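Local atomic coordinates of 3-deoxy-manno-octulosonate cytidylyltransferase (Escherichia coli, PDB entry 1H7E), a protein that catalyses the transfer of CMP from CTP to the eight-carbon sugar KDO, releasing diphosphate and probably activating KDO for incorporation into bacterial lipopolysaccharide. Residues K2-P8 with V43-A49; A66-R70 with E82-V87; L151-R155 with E198-L203. One frame throughout, in Å; residues are numbered along the deposited sequence.

Contact 1 of 3, residues K2-P8 with V43-A49; sequences KAVIVIP and VAEVWVA
Lys2 runs fully extended from a CG anti to its backbone N (chi1 -176°), and Glu45 leaves its strand with CG anti to its own carbonyl carbon (chi1 -56°). These torsions bring the charged ends together in a salt bridge, Lys2 NZ to Glu45 OE2 at 3.0 Å. The lysine nitrogen comes from above the carboxylate plane. This pair sits near the start of the neighbouring parallel strands 3-8 and 45-50, in the central sheet of the Rossmann-like GT-A fold. The backbone ladder follows. Ala44 N bonds to Ala3 O, Ile5 N to Glu45 O and Trp47 N to Ile5 O, and Ile7 N reaches Trp47 O at 2.7 Å. Ile7 O then takes Ala49 N, which comes in from above the carbonyl plane.

The paired strand residues alternate between two faces. Ile5, Val46, Ile7 and Val48 share one, where Ile7 CD1 touches Val46 CG1 and helix 29-38 packs against Ile7, Val46 and Val48. Val6, Trp47 and Ala49 share the other. There Val6 CG1 meets Ala49 CB at 3.9 Å under helix 76-86. Beside the strand start the Ile5 side chain lies across that of Val43, with Ile5 CG1 3.8 Å from Val43 CG1. The carboxylate of Glu45 has a second partner two residues on. Its OE1 lies in the indole plane and accepts Trp47 NE1 at 2.7 Å.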
loop_
_atom_site.group_PDB
_atom_site.type_symbol
_atom_site.label_atom_id
_atom_site.label_comp_id
_atom_site.label_asym_id
_atom_site.label_seq_id
_atom_site.Cartn_x
_atom_site.Cartn_y
_atom_site.Cartn_z
ATOM N N LYS A 2 17.697 23.894 -9.024
ATOM C CA LYS A 2 16.678 24.820 -9.508
ATOM C C LYS A 2 15.318 24.138 -9.478
ATOM O O LYS A 2 15.159 23.000 -9.929
ATOM C CB LYS A 2 17.008 25.264 -10.929
ATOM C CG LYS A 2 16.072 26.311 -11.495
ATOM C CD LYS A 2 16.395 26.553 -12.964
ATOM C CE LYS A 2 15.427 27.529 -13.607
ATOM N NZ LYS A 2 15.609 27.622 -15.095
ATOM N N ALA A 3 14.337 24.840 -8.939
ATOM C CA ALA A 3 12.993 24.306 -8.855
ATOM C C ALA A 3 12.049 25.244 -9.556
ATOM O O ALA A 3 12.214 26.460 -9.478
ATOM C CB ALA A 3 12.581 24.180 -7.393
ATOM N N VAL A 4 11.069 24.686 -10.257
ATOM C CA VAL A 4 10.053 25.505 -10.907
ATOM C C VAL A 4 8.662 24.972 -10.560
ATOM O O VAL A 4 8.488 23.792 -10.242
ATOM C CB VAL A 4 10.204 25.576 -12.460
ATOM C CG1 VAL A 4 11.634 26.021 -12.840
ATOM C CG2 VAL A 4 9.845 24.263 -13.099
ATOM N N ILE A 5 7.687 25.857 -10.544
ATOM C CA ILE A 5 6.317 25.457 -10.267
ATOM C C ILE A 5 5.550 25.510 -11.569
ATOM O O ILE A 5 5.641 26.493 -12.302
ATOM C CB ILE A 5 5.629 26.383 -9.250
ATOM C CG1 ILE A 5 6.208 26.142 -7.860
ATOM C CG2 ILE A 5 4.114 26.188 -9.287
ATOM C CD1 ILE A 5 5.723 27.130 -6.831
ATOM N N VAL A 6 4.840 24.428 -11.884
ATOM C CA VAL A 6 4.032 24.363 -13.095
ATOM C C VAL A 6 2.579 24.206 -12.666
ATOM O O VAL A 6 2.251 23.344 -11.841
ATOM C CB VAL A 6 4.439 23.180 -14.019
ATOM C CG1 VAL A 6 3.522 23.121 -15.225
ATOM C CG2 VAL A 6 5.873 23.336 -14.470
ATOM N N ILE A 7 1.715 25.063 -13.191
ATOM C CA ILE A 7 0.302 25.034 -12.864
ATOM C C ILE A 7 -0.501 24.648 -14.102
ATOM O O ILE A 7 -0.607 25.434 -15.043
ATOM C CB ILE A 7 -0.193 26.426 -12.396
ATOM C CG1 ILE A 7 0.614 26.915 -11.193
ATOM C CG2 ILE A 7 -1.693 26.378 -12.052
ATOM C CD1 ILE A 7 0.460 28.406 -10.952
ATOM N N PRO A 8 -1.007 23.401 -14.160
ATOM C CA PRO A 8 -1.809 22.933 -15.303
ATOM C C PRO A 8 -3.138 23.679 -15.233
ATOM O O PRO A 8 -3.787 23.693 -14.184
ATOM C CB PRO A 8 -2.039 21.450 -14.982
ATOM C CG PRO A 8 -0.894 21.089 -14.128
ATOM C CD PRO A 8 -0.754 22.292 -13.224
ATOM N N VAL A 43 11.861 28.949 -5.240
ATOM C CA VAL A 43 11.363 28.661 -6.578
ATOM C C VAL A 43 11.852 29.732 -7.557
ATOM O O VAL A 43 11.664 30.932 -7.335
ATOM C CB VAL A 43 9.814 28.581 -6.561
ATOM C CG1 VAL A 43 9.242 28.454 -7.984
ATOM C CG2 VAL A 43 9.394 27.379 -5.705
ATOM N N ALA A 44 12.463 29.279 -8.647
ATOM C CA ALA A 44 13.016 30.168 -9.672
ATOM C C ALA A 44 12.000 30.772 -10.632
ATOM O O ALA A 44 12.076 31.952 -10.955
ATOM C CB ALA A 44 14.089 29.442 -10.452
ATOM N N GLU A 45 11.067 29.960 -11.113
ATOM C CA GLU A 45 10.055 30.444 -12.055
ATOM C C GLU A 45 8.730 29.757 -11.810
ATOM O O GLU A 45 8.685 28.641 -11.299
ATOM C CB GLU A 45 10.458 30.124 -13.504
ATOM C CG GLU A 45 11.816 30.635 -13.978
ATOM C CD GLU A 45 12.314 29.907 -15.224
ATOM O OE1 GLU A 45 11.481 29.519 -16.071
ATOM O OE2 GLU A 45 13.545 29.715 -15.355
ATOM N N VAL A 46 7.662 30.397 -12.253
ATOM C CA VAL A 46 6.329 29.856 -12.129
ATOM C C VAL A 46 5.697 29.920 -13.512
ATOM O O VAL A 46 5.681 30.973 -14.156
ATOM C CB VAL A 46 5.471 30.641 -11.105
ATOM C CG1 VAL A 46 4.064 30.053 -11.044
ATOM C CG2 VAL A 46 6.114 30.575 -9.724
ATOM N N TRP A 47 5.200 28.774 -13.969
ATOM C CA TRP A 47 4.570 28.645 -15.286
ATOM C C TRP A 47 3.167 28.064 -15.261
ATOM O O TRP A 47 2.883 27.171 -14.476
ATOM C CB TRP A 47 5.388 27.687 -16.143
ATOM C CG TRP A 47 6.716 28.195 -16.526
ATOM C CD1 TRP A 47 7.874 28.145 -15.790
ATOM C CD2 TRP A 47 7.057 28.792 -17.778
ATOM N NE1 TRP A 47 8.916 28.669 -16.520
ATOM C CE2 TRP A 47 8.440 29.073 -17.743
ATOM C CE3 TRP A 47 6.322 29.107 -18.932
ATOM C CZ2 TRP A 47 9.110 29.662 -18.822
ATOM C CZ3 TRP A 47 6.984 29.689 -19.999
ATOM C CH2 TRP A 47 8.365 29.958 -19.935
ATOM N N VAL A 48 2.327 28.501 -16.193
ATOM C CA VAL A 48 0.975 27.972 -16.344
ATOM C C VAL A 48 1.027 27.166 -17.646
ATOM O O VAL A 48 1.446 27.687 -18.690
ATOM C CB VAL A 48 -0.090 29.084 -16.479
ATOM C CG1 VAL A 48 -1.443 28.481 -16.795
ATOM C CG2 VAL A 48 -0.173 29.903 -15.205
ATOM N N ALA A 49 0.684 25.883 -17.563
ATOM C CA ALA A 49 0.704 24.990 -18.716
ATOM C C ALA A 49 -0.739 24.838 -19.170
ATOM O O ALA A 49 -1.596 24.387 -18.406
ATOM C CB ALA A 49 1.298 23.636 -18.328
#

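Contact 2 of 3, residues A66-R70 with E82-V87; sequences AIMTR and EVMHKV
Glu82 reaches from helix 76-86 to the backbone just beyond strand 65-68, where the helix packs on one face of the Rossmann-like sheet, beside its edge strand. Its CB points toward that segment. CG stands anti to the backbone N (chi1 -178°), and the rest of the chain is extended. CD arrives 3.8 Å from Thr69 CA. OE1 takes the backbone N-H of Arg70 at 2.9 Å on its syn lone pair, in a fairly straight bond of 164°. The same oxygen also lies against Thr69 CB and accepts a hydrogen bond from His73 NE2. OE2 turns to water 1, which also donates to Met68 O and accepts from Lys86 NZ.

The Arg70 guanidinium lies over the carboxylate, their planes 16° apart. Arg70 NH1 stays 4.1 Å from Glu82 OE2 with no N-H aimed at it, so the attraction is probably only one of charge. Arg70 NE instead forms a salt bridge with Asp72. With an alanine here in place of Glu82, Arg70 N and His73 NE2 would probably lose their acceptor, and water 1 one of its three partners.

Apolar packing lies beside this polar patch. Val83 CG2 touches Thr69 CG2 at 3.9 Å and Ile67 CG2 at 4.1 Å. Ile67 CD1 rests on Lys86 CD. The lysine tip goes on to water 2, which lies 2.9 Å from Lys86 NZ and donates to Met68 O.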
loop_
_atom_site.group_PDB
_atom_site.type_symbol
_atom_site.label_atom_id
_atom_site.label_comp_id
_atom_site.label_asym_id
_atom_site.label_seq_id
_atom_site.Cartn_x
_atom_site.Cartn_y
_atom_site.Cartn_z
ATOM N N ALA A 66 3.038 31.640 -19.528
ATOM C CA ALA A 66 2.199 30.540 -19.992
ATOM C C ALA A 66 2.961 29.779 -21.079
ATOM O O ALA A 66 3.830 30.341 -21.754
ATOM C CB ALA A 66 0.870 31.072 -20.548
ATOM N N ILE A 67 2.693 28.482 -21.189
ATOM C CA ILE A 67 3.322 27.652 -22.206
ATOM C C ILE A 67 2.217 26.765 -22.749
ATOM O O ILE A 67 1.451 26.174 -21.983
ATOM C CB ILE A 67 4.505 26.824 -21.642
ATOM C CG1 ILE A 67 5.057 25.885 -22.718
ATOM C CG2 ILE A 67 4.081 26.060 -20.390
ATOM C CD1 ILE A 67 6.383 25.298 -22.380
ATOM N N MET A 68 2.043 26.799 -24.067
ATOM C CA MET A 68 1.029 25.999 -24.723
ATOM C C MET A 68 1.523 24.567 -24.817
ATOM O O MET A 68 2.697 24.307 -25.108
ATOM C CB MET A 68 0.725 26.546 -26.114
ATOM C CG MET A 68 -0.122 27.803 -26.120
ATOM S SD MET A 68 -1.856 27.496 -25.733
ATOM C CE MET A 68 -2.435 26.667 -27.232
ATOM N N THR A 69 0.614 23.641 -24.549
ATOM C CA THR A 69 0.934 22.221 -24.573
ATOM C C THR A 69 -0.111 21.535 -25.437
ATOM O O THR A 69 -1.073 22.166 -25.851
ATOM C CB THR A 69 0.919 21.628 -23.127
ATOM O OG1 THR A 69 -0.351 21.884 -22.510
ATOM C CG2 THR A 69 2.012 22.261 -22.266
ATOM N N ARG A 70 0.096 20.263 -25.754
ATOM C CA ARG A 70 -0.870 19.533 -26.566
ATOM C C ARG A 70 -2.185 19.305 -25.817
ATOM O O ARG A 70 -2.208 19.245 -24.583
ATOM C CB ARG A 70 -0.288 18.196 -27.020
ATOM C CG ARG A 70 0.880 18.361 -27.969
ATOM C CD ARG A 70 1.231 17.055 -28.641
ATOM N NE ARG A 70 1.669 16.058 -27.673
ATOM C CZ ARG A 70 2.918 15.944 -27.227
ATOM N NH1 ARG A 70 3.867 16.770 -27.662
ATOM N NH2 ARG A 70 3.224 14.997 -26.350
ATOM N N GLU A 82 5.867 17.177 -21.223
ATOM C CA GLU A 82 6.065 18.058 -22.359
ATOM C C GLU A 82 6.701 19.376 -21.895
ATOM O O GLU A 82 7.593 19.894 -22.562
ATOM C CB GLU A 82 4.760 18.355 -23.084
ATOM C CG GLU A 82 4.985 19.234 -24.306
ATOM C CD GLU A 82 3.711 19.724 -24.962
ATOM O OE1 GLU A 82 2.603 19.344 -24.521
ATOM O OE2 GLU A 82 3.815 20.502 -25.939
ATOM N N VAL A 83 6.237 19.920 -20.769
ATOM C CA VAL A 83 6.796 21.164 -20.250
ATOM C C VAL A 83 8.260 20.973 -19.863
ATOM O O VAL A 83 9.098 21.855 -20.087
ATOM C CB VAL A 83 6.006 21.685 -19.000
ATOM C CG1 VAL A 83 6.747 22.868 -18.355
ATOM C CG2 VAL A 83 4.602 22.101 -19.408
ATOM N N MET A 84 8.564 19.819 -19.275
ATOM C CA MET A 84 9.913 19.493 -18.819
ATOM C C MET A 84 10.988 19.596 -19.913
ATOM O O MET A 84 12.103 20.028 -19.647
ATOM C CB MET A 84 9.923 18.094 -18.183
ATOM C CG MET A 84 11.291 17.570 -17.740
ATOM S SD MET A 84 12.172 16.670 -19.048
ATOM C CE MET A 84 10.973 15.344 -19.456
ATOM N N HIS A 85 10.657 19.169 -21.125
ATOM C CA HIS A 85 11.616 19.239 -22.237
ATOM C C HIS A 85 12.006 20.663 -22.622
ATOM O O HIS A 85 13.132 20.903 -23.068
ATOM C CB HIS A 85 11.055 18.544 -23.460
ATOM C CG HIS A 85 11.074 17.061 -23.355
ATOM N ND1 HIS A 85 12.236 16.346 -23.165
ATOM C CD2 HIS A 85 10.075 16.154 -23.423
ATOM C CE1 HIS A 85 11.949 15.057 -23.121
ATOM N NE2 HIS A 85 10.645 14.913 -23.275
ATOM N N LYS A 86 11.065 21.586 -22.434
ATOM C CA LYS A 86 11.238 23.000 -22.744
ATOM C C LYS A 86 11.688 23.891 -21.604
ATOM O O LYS A 86 12.396 24.858 -21.843
ATOM C CB LYS A 86 9.964 23.563 -23.360
ATOM C CG LYS A 86 9.721 23.004 -24.732
ATOM C CD LYS A 86 8.484 23.565 -25.372
ATOM C CE LYS A 86 8.382 23.073 -26.802
ATOM N NZ LYS A 86 7.210 23.674 -27.462
ATOM N N VAL A 87 11.253 23.598 -20.378
ATOM C CA VAL A 87 11.635 24.395 -19.209
ATOM C C VAL A 87 12.593 23.587 -18.352
ATOM O O VAL A 87 12.200 22.585 -17.742
ATOM C CB VAL A 87 10.404 24.784 -18.367
ATOM C CG1 VAL A 87 10.832 25.498 -17.095
ATOM C CG2 VAL A 87 9.458 25.644 -19.179
HETATM O O HOH W 1 5.466 22.822 -25.100
HETATM O O HOH W 2 5.174 25.465 -26.500
#

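Contact 3 of 3, residues L151-R155 with E198-L203; sequences LYFSR and ESLEQL
Glu198 OE2 is gripped by two hydroxyls, Ser154 OG at 2.7 Å and Tyr152 OH at 2.8 Å. The serine uses the syn lone pair. The tyrosine comes on the anti side, 33° out of the carboxylate plane. A third donor, the backbone N of Tyr160 from the second subunit, reaches the same oxygen. This buried carboxylate ends helix 193-198 and joins it to strand 150-154 of a two-stranded antiparallel sheet, at the dimer interface of this GT-A enzyme.

OE1 takes the backbone N of Arg155 at 2.9 Å, also on a syn lone pair. Both carboxylate oxygens are thus held, which should fix the rotation of the group. The bend at Glu198 chi2 (-115°) swings the carboxylate over to these donors.

The Arg155 chain runs alongside Glu198, pointing the other way. Its NE donates to Glu198 O at 2.8 Å and its NH2 to Ser199 O, both partners near the guanidinium plane. Leu200 CD2 packs over one face of that group.

Phe153 packs against the type I beta turn from Leu200 to Leu203. Gln202 CG sits over its ring in a CH-pi contact, 4.0 Å from the centroid. At the ring edge lies Leu203 CD2, which also touches Tyr152 CE1 at 3.8 Å.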
loop_
_atom_site.group_PDB
_atom_site.type_symbol
_atom_site.label_atom_id
_atom_site.label_comp_id
_atom_site.label_asym_id
_atom_site.label_seq_id
_atom_site.Cartn_x
_atom_site.Cartn_y
_atom_site.Cartn_z
ATOM N N LEU A 151 2.698 3.548 1.184
ATOM C CA LEU A 151 2.596 2.099 0.952
ATOM C C LEU A 151 1.577 1.895 -0.186
ATOM O O LEU A 151 1.795 1.106 -1.096
ATOM C CB LEU A 151 2.110 1.362 2.221
ATOM C CG LEU A 151 3.082 1.377 3.406
ATOM C CD1 LEU A 151 2.476 0.573 4.563
ATOM C CD2 LEU A 151 4.427 0.800 2.987
ATOM N N TYR A 152 0.486 2.641 -0.140
ATOM C CA TYR A 152 -0.558 2.529 -1.166
ATOM C C TYR A 152 -1.498 3.732 -1.060
ATOM O O TYR A 152 -1.565 4.383 -0.008
ATOM C CB TYR A 152 -1.342 1.195 -0.975
ATOM C CG TYR A 152 -2.340 0.838 -2.075
ATOM C CD1 TYR A 152 -1.918 0.647 -3.390
ATOM C CD2 TYR A 152 -3.704 0.716 -1.803
ATOM C CE1 TYR A 152 -2.821 0.355 -4.401
ATOM C CE2 TYR A 152 -4.621 0.413 -2.824
ATOM C CZ TYR A 152 -4.161 0.241 -4.117
ATOM O OH TYR A 152 -5.033 -0.025 -5.138
ATOM N N PHE A 153 -2.185 4.045 -2.165
ATOM C CA PHE A 153 -3.175 5.133 -2.245
ATOM C C PHE A 153 -4.451 4.411 -2.705
ATOM O O PHE A 153 -4.390 3.596 -3.623
ATOM C CB PHE A 153 -2.845 6.155 -3.354
ATOM C CG PHE A 153 -1.622 6.990 -3.099
ATOM C CD1 PHE A 153 -0.348 6.512 -3.435
ATOM C CD2 PHE A 153 -1.748 8.257 -2.539
ATOM C CE1 PHE A 153 0.809 7.285 -3.211
ATOM C CE2 PHE A 153 -0.607 9.051 -2.305
ATOM C CZ PHE A 153 0.673 8.559 -2.641
ATOM N N SER A 154 -5.599 4.747 -2.133
ATOM C CA SER A 154 -6.830 4.089 -2.537
ATOM C C SER A 154 -8.071 4.910 -2.276
ATOM O O SER A 154 -8.063 5.792 -1.428
ATOM C CB SER A 154 -6.977 2.756 -1.787
ATOM O OG SER A 154 -8.054 1.987 -2.317
ATOM N N ARG A 155 -9.136 4.609 -3.023
ATOM C CA ARG A 155 -10.437 5.243 -2.827
ATOM C C ARG A 155 -11.136 4.446 -1.715
ATOM O O ARG A 155 -12.098 4.925 -1.138
ATOM C CB ARG A 155 -11.270 5.213 -4.110
ATOM C CG ARG A 155 -10.718 6.171 -5.187
ATOM C CD ARG A 155 -11.545 6.145 -6.463
ATOM N NE ARG A 155 -10.870 6.907 -7.509
ATOM C CZ ARG A 155 -10.782 8.236 -7.540
ATOM N NH1 ARG A 155 -11.342 8.981 -6.592
ATOM N NH2 ARG A 155 -10.050 8.819 -8.474
ATOM N N GLU A 198 -8.549 1.762 -9.990
ATOM C CA GLU A 198 -8.851 2.888 -9.093
ATOM C C GLU A 198 -8.987 4.232 -9.789
ATOM O O GLU A 198 -9.584 5.168 -9.242
ATOM C CB GLU A 198 -7.733 3.028 -8.051
ATOM C CG GLU A 198 -7.501 1.809 -7.143
ATOM C CD GLU A 198 -7.805 2.105 -5.690
ATOM O OE1 GLU A 198 -8.390 3.170 -5.406
ATOM O OE2 GLU A 198 -7.473 1.268 -4.838
ATOM N N SER A 199 -8.382 4.334 -10.972
ATOM C CA SER A 199 -8.353 5.582 -11.735
ATOM C C SER A 199 -7.524 6.591 -10.911
ATOM O O SER A 199 -7.987 7.676 -10.564
ATOM C CB SER A 199 -9.781 6.088 -12.002
ATOM O OG SER A 199 -9.800 7.007 -13.076
ATOM N N LEU A 200 -6.309 6.178 -10.549
ATOM C CA LEU A 200 -5.366 7.005 -9.759
ATOM C C LEU A 200 -4.019 6.912 -10.462
ATOM O O LEU A 200 -3.314 5.893 -10.390
ATOM C CB LEU A 200 -5.224 6.512 -8.304
ATOM C CG LEU A 200 -6.430 6.685 -7.373
ATOM C CD1 LEU A 200 -6.179 5.986 -6.010
ATOM C CD2 LEU A 200 -6.739 8.177 -7.210
ATOM N N GLU A 201 -3.663 7.990 -11.151
ATOM C CA GLU A 201 -2.433 8.014 -11.917
ATOM C C GLU A 201 -1.163 7.771 -11.133
ATOM O O GLU A 201 -0.228 7.151 -11.651
ATOM C CB GLU A 201 -2.309 9.330 -12.681
ATOM C CG GLU A 201 -1.492 9.151 -13.950
ATOM C CD GLU A 201 -1.147 10.455 -14.666
ATOM O OE1 GLU A 201 -1.746 11.516 -14.360
ATOM O OE2 GLU A 201 -0.264 10.401 -15.558
ATOM N N GLN A 202 -1.126 8.211 -9.878
ATOM C CA GLN A 202 0.073 8.023 -9.063
ATOM C C GLN A 202 0.451 6.545 -8.837
ATOM O O GLN A 202 1.602 6.231 -8.546
ATOM C CB GLN A 202 -0.031 8.783 -7.728
ATOM C CG GLN A 202 -1.149 8.321 -6.767
ATOM C CD GLN A 202 -2.467 9.021 -7.011
ATOM O OE1 GLN A 202 -2.915 9.148 -8.138
ATOM N NE2 GLN A 202 -3.109 9.469 -5.937
ATOM N N LEU A 203 -0.507 5.635 -9.008
ATOM C CA LEU A 203 -0.222 4.220 -8.827
ATOM C C LEU A 203 0.657 3.715 -9.950
ATOM O O LEU A 203 1.266 2.664 -9.809
ATOM C CB LEU A 203 -1.516 3.393 -8.705
ATOM C CG LEU A 203 -2.328 3.694 -7.431
ATOM C CD1 LEU A 203 -3.635 2.866 -7.395
ATOM C CD2 LEU A 203 -1.461 3.411 -6.196
#

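Overall arrangement
Contacts 1 and 2 belong to one layered unit. Strand 45-50 lies between strands 3-8 and 65-68 in the same sheet, and helix 76-86 covers a face that both contacts share. They touch directly: Val48 O probably accepts a hydrogen bond from Ile67 N. Contact 1 is partly buried and built on backbone bonds, with charges kept to one end. Contact 2 lies at the sheet's edge and mixes apolar packing with one direct bond to backbone, water bridges and a loose charge pair. Contact 3 stands apart, its centre about 25 Å from that of contact 1, across the chain's centre. It is buried, rests largely on side-chain polar bonds, and meets the second subunit.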